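Long-range contact in MUTM (fpg) protein (Thermus thermophilus, PDB 1EE8), which belongs to the formamidopyrimidine-DNA glycosylase (MutM/Fpg) family and combines a beta-rich N-terminal domain, a helix-two-turn-helix domain and a zinc finger: residues Arg14-Val25 with Ala39-Val47. Sequence-based numbering, arbitrary orientation.
Sequences RPLVLGQTLRQV and AEGRRILEV
Leu22 and Arg42 form an antiparallel hydrogen-bonded pair between neighbouring strands, 21-26 and 42-50, in the N-terminal beta domain of this Fpg-family protein. The register slips at a G1 beta bulge: Leu22 O takes the N-H of Gly41 at 2.7 Å, while the bond from Arg42 N to the same oxygen is weak. Inside, Leu22 swings CG anti to its backbone N (chi1 169°), which carries CD2 over to Ala39 CB at 3.8 Å; its CB meets Ile44 CG1. Ile44 crosses Val17 at the end of helix 3-17, CD1 lying 3.9 Å from Val17 CB, and the CG2 methyls of Val17 and Val47 meet at 3.7 Å. The helix end is thereby packed on the strand, with Leu58 and Leu88 of the flanking strands completing this apolar layer.

On the outer side, Arg43 runs extended from CG to NE past Thr21, whose OG1 lies over one guanidinium face, too poorly angled to bond NH1; that hydroxyl pairs with Glu89 instead. Arg43 NH1 bonds edge-on to Gly19 O (3.2 Å), in the type II turn between helix and strand. Further along, Arg14 passes its CG alongside Val47 CB and ends in a salt bridge, NH1 to Glu46 OE2 at 3.0 Å, with guanidinium and carboxylate 18° from coplanar. Glu46 OE1, weakly bonded to the same NH1, accepts the N-H of Val47 as well, which should limit rotation of the carboxylate.

At the far end Glu40 is extended beyond CG and runs alongside Gln24, CG near its CA and OE1 near its CB, while its OE2 forms a salt bridge with Arg108 of the second subunit. Glu40 OE1 takes the Val25 N-H on the anti lone pair (2.9 Å, 166° at the hydrogen) and also accepts from a water that in turn accepts from Gln24 NE2.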
loop_
_atom_site.group_PDB
_atom_site.type_symbol
_atom_site.label_atom_id
_atom_site.label_comp_id
_atom_site.label_asym_id
_atom_site.label_seq_id
_atom_site.Cartn_x
_atom_site.Cartn_y
_atom_site.Cartn_z
ATOM N N ARG A 14 -1.897 -11.942 20.803
ATOM C CA ARG A 14 -3.302 -11.543 20.746
ATOM C C ARG A 14 -3.802 -10.670 21.891
ATOM O O ARG A 14 -4.452 -9.655 21.649
ATOM C CB ARG A 14 -4.214 -12.762 20.570
ATOM C CG ARG A 14 -4.126 -13.372 19.175
ATOM C CD ARG A 14 -5.440 -14.011 18.750
ATOM N NE ARG A 14 -5.896 -14.997 19.717
ATOM C CZ ARG A 14 -7.111 -15.535 19.728
ATOM N NH1 ARG A 14 -8.016 -15.184 18.818
ATOM N NH2 ARG A 14 -7.414 -16.432 20.652
ATOM N N PRO A 15 -3.502 -11.035 23.147
ATOM C CA PRO A 15 -3.961 -10.222 24.281
ATOM C C PRO A 15 -3.282 -8.852 24.310
ATOM O O PRO A 15 -3.736 -7.937 25.001
ATOM C CB PRO A 15 -3.559 -11.051 25.502
ATOM C CG PRO A 15 -3.377 -12.446 24.967
ATOM C CD PRO A 15 -2.768 -12.221 23.616
ATOM N N LEU A 16 -2.192 -8.721 23.561
ATOM C CA LEU A 16 -1.433 -7.478 23.529
ATOM C C LEU A 16 -1.715 -6.556 22.348
ATOM O O LEU A 16 -1.463 -5.357 22.432
ATOM C CB LEU A 16 0.070 -7.787 23.544
ATOM C CG LEU A 16 0.629 -8.637 24.686
ATOM C CD1 LEU A 16 2.112 -8.927 24.435
ATOM C CD2 LEU A 16 0.430 -7.904 26.009
ATOM N N VAL A 17 -2.238 -7.099 21.254
ATOM C CA VAL A 17 -2.478 -6.286 20.071
ATOM C C VAL A 17 -3.919 -6.190 19.593
ATOM O O VAL A 17 -4.258 -5.282 18.837
ATOM C CB VAL A 17 -1.634 -6.797 18.895
ATOM C CG1 VAL A 17 -0.193 -6.970 19.337
ATOM C CG2 VAL A 17 -2.199 -8.113 18.380
ATOM N N LEU A 18 -4.761 -7.126 20.013
ATOM C CA LEU A 18 -6.155 -7.129 19.592
ATOM C C LEU A 18 -6.815 -5.764 19.781
ATOM O O LEU A 18 -6.761 -5.181 20.862
ATOM C CB LEU A 18 -6.925 -8.201 20.367
ATOM C CG LEU A 18 -7.466 -9.410 19.596
ATOM C CD1 LEU A 18 -8.717 -9.004 18.842
ATOM C CD2 LEU A 18 -6.416 -9.953 18.647
ATOM N N GLY A 19 -7.415 -5.245 18.714
ATOM C CA GLY A 19 -8.093 -3.959 18.797
ATOM C C GLY A 19 -7.210 -2.726 18.756
ATOM O O GLY A 19 -7.714 -1.602 18.749
ATOM N N GLN A 20 -5.898 -2.929 18.725
ATOM C CA GLN A 20 -4.945 -1.822 18.682
ATOM C C GLN A 20 -4.722 -1.313 17.260
ATOM O O GLN A 20 -4.775 -2.078 16.295
ATOM C CB GLN A 20 -3.594 -2.270 19.254
ATOM C CG GLN A 20 -3.603 -2.591 20.736
ATOM C CD GLN A 20 -3.094 -1.440 21.576
ATOM O OE1 GLN A 20 -1.911 -1.083 21.518
ATOM N NE2 GLN A 20 -3.988 -0.841 22.359
ATOM N N THR A 21 -4.460 -0.018 17.136
ATOM C CA THR A 21 -4.204 0.562 15.836
ATOM C C THR A 21 -2.745 0.349 15.425
ATOM O O THR A 21 -1.821 0.739 16.142
ATOM C CB THR A 21 -4.490 2.078 15.821
ATOM O OG1 THR A 21 -5.893 2.306 16.015
ATOM C CG2 THR A 21 -4.063 2.684 14.491
ATOM N N LEU A 22 -2.540 -0.301 14.288
ATOM C CA LEU A 22 -1.184 -0.495 13.791
ATOM C C LEU A 22 -0.867 0.816 13.070
ATOM O O LEU A 22 -1.254 1.009 11.912
ATOM C CB LEU A 22 -1.121 -1.676 12.822
ATOM C CG LEU A 22 0.190 -1.822 12.037
ATOM C CD1 LEU A 22 1.354 -2.081 12.991
ATOM C CD2 LEU A 22 0.056 -2.962 11.032
ATOM N N ARG A 23 -0.190 1.724 13.768
ATOM C CA ARG A 23 0.151 3.033 13.208
ATOM C C ARG A 23 1.174 2.964 12.081
ATOM O O ARG A 23 1.058 3.664 11.076
ATOM C CB ARG A 23 0.676 3.956 14.309
ATOM C CG ARG A 23 -0.350 4.273 15.392
ATOM C CD ARG A 23 0.261 5.140 16.483
ATOM N NE ARG A 23 -0.750 5.664 17.401
ATOM C CZ ARG A 23 -0.477 6.279 18.550
ATOM N NH1 ARG A 23 0.783 6.451 18.935
ATOM N NH2 ARG A 23 -1.466 6.725 19.314
ATOM N N GLN A 24 2.185 2.124 12.245
ATOM C CA GLN A 24 3.189 2.010 11.205
ATOM C C GLN A 24 4.027 0.749 11.296
ATOM O O GLN A 24 4.130 0.128 12.347
ATOM C CB GLN A 24 4.099 3.248 11.217
ATOM C CG GLN A 24 4.224 3.948 12.576
ATOM C CD GLN A 24 5.138 5.180 12.536
ATOM O OE1 GLN A 24 5.313 5.868 13.545
ATOM N NE2 GLN A 24 5.724 5.454 11.375
ATOM N N VAL A 25 4.593 0.368 10.155
ATOM C CA VAL A 25 5.467 -0.785 10.054
ATOM C C VAL A 25 6.758 -0.141 9.603
ATOM O O VAL A 25 6.899 0.268 8.447
ATOM C CB VAL A 25 5.005 -1.788 8.983
ATOM C CG1 VAL A 25 5.910 -3.018 9.009
ATOM C CG2 VAL A 25 3.561 -2.187 9.235
ATOM N N ALA A 39 -0.735 -1.918 5.317
ATOM C CA ALA A 39 -1.219 -2.234 6.657
ATOM C C ALA A 39 -1.280 -1.061 7.625
ATOM O O ALA A 39 -1.969 -1.131 8.642
ATOM C CB ALA A 39 -0.340 -3.335 7.261
ATOM N N GLU A 40 -0.567 0.013 7.315
ATOM C CA GLU A 40 -0.510 1.164 8.206
ATOM C C GLU A 40 -1.803 1.949 8.415
ATOM O O GLU A 40 -2.579 2.185 7.481
ATOM C CB GLU A 40 0.613 2.100 7.754
ATOM C CG GLU A 40 1.987 1.448 7.846
ATOM C CD GLU A 40 3.112 2.384 7.445
ATOM O OE1 GLU A 40 4.219 2.251 8.002
ATOM O OE2 GLU A 40 2.894 3.245 6.569
ATOM N N GLY A 41 -2.023 2.335 9.668
ATOM C CA GLY A 41 -3.198 3.096 10.035
ATOM C C GLY A 41 -4.462 2.268 10.072
ATOM O O GLY A 41 -5.525 2.752 9.714
ATOM N N ARG A 42 -4.350 1.018 10.503
ATOM C CA ARG A 42 -5.505 0.134 10.569
ATOM C C ARG A 42 -5.498 -0.590 11.904
ATOM O O ARG A 42 -4.431 -0.896 12.452
ATOM C CB ARG A 42 -5.453 -0.902 9.440
ATOM C CG ARG A 42 -5.448 -0.327 8.036
ATOM C CD ARG A 42 -5.271 -1.436 7.027
ATOM N NE ARG A 42 -5.124 -0.933 5.662
ATOM C CZ ARG A 42 -6.128 -0.533 4.884
ATOM N NH1 ARG A 42 -7.378 -0.569 5.311
ATOM N NH2 ARG A 42 -5.870 -0.103 3.664
ATOM N N ARG A 43 -6.678 -0.875 12.433
ATOM C CA ARG A 43 -6.744 -1.578 13.703
ATOM C C ARG A 43 -6.561 -3.061 13.470
ATOM O O ARG A 43 -6.966 -3.594 12.438
ATOM C CB ARG A 43 -8.074 -1.310 14.400
ATOM C CG ARG A 43 -8.164 0.096 14.944
ATOM C CD ARG A 43 -9.502 0.386 15.592
ATOM N NE ARG A 43 -9.554 1.778 16.024
ATOM C CZ ARG A 43 -8.925 2.260 17.093
ATOM N NH1 ARG A 43 -8.195 1.455 17.860
ATOM N NH2 ARG A 43 -9.006 3.555 17.382
ATOM N N ILE A 44 -5.912 -3.716 14.422
ATOM C CA ILE A 44 -5.670 -5.144 14.337
ATOM C C ILE A 44 -6.907 -5.852 14.876
ATOM O O ILE A 44 -7.225 -5.739 16.058
ATOM C CB ILE A 44 -4.438 -5.536 15.175
ATOM C CG1 ILE A 44 -3.199 -4.815 14.624
ATOM C CG2 ILE A 44 -4.253 -7.053 15.163
ATOM C CD1 ILE A 44 -1.925 -5.096 15.388
ATOM N N LEU A 45 -7.595 -6.577 14.002
ATOM C CA LEU A 45 -8.808 -7.295 14.376
ATOM C C LEU A 45 -8.565 -8.729 14.828
ATOM O O LEU A 45 -9.358 -9.293 15.579
ATOM C CB LEU A 45 -9.784 -7.287 13.205
ATOM C CG LEU A 45 -10.091 -5.883 12.672
ATOM C CD1 LEU A 45 -11.129 -5.971 11.562
ATOM C CD2 LEU A 45 -10.589 -5.003 13.809
ATOM N N GLU A 46 -7.472 -9.325 14.363
ATOM C CA GLU A 46 -7.140 -10.692 14.741
ATOM C C GLU A 46 -5.729 -11.051 14.326
ATOM O O GLU A 46 -5.126 -10.382 13.484
ATOM C CB GLU A 46 -8.101 -11.683 14.085
ATOM C CG GLU A 46 -9.218 -12.173 14.981
ATOM C CD GLU A 46 -8.753 -13.141 16.062
ATOM O OE1 GLU A 46 -7.524 -13.300 16.260
ATOM O OE2 GLU A 46 -9.632 -13.739 16.721
ATOM N N VAL A 47 -5.209 -12.111 14.938
ATOM C CA VAL A 47 -3.884 -12.625 14.619
ATOM C C VAL A 47 -4.110 -14.112 14.376
ATOM O O VAL A 47 -4.306 -14.882 15.316
ATOM C CB VAL A 47 -2.886 -12.437 15.784
ATOM C CG1 VAL A 47 -1.499 -12.945 15.376
ATOM C CG2 VAL A 47 -2.807 -10.972 16.176
HETATM O O HOH W 1 5.705 4.432 8.708
#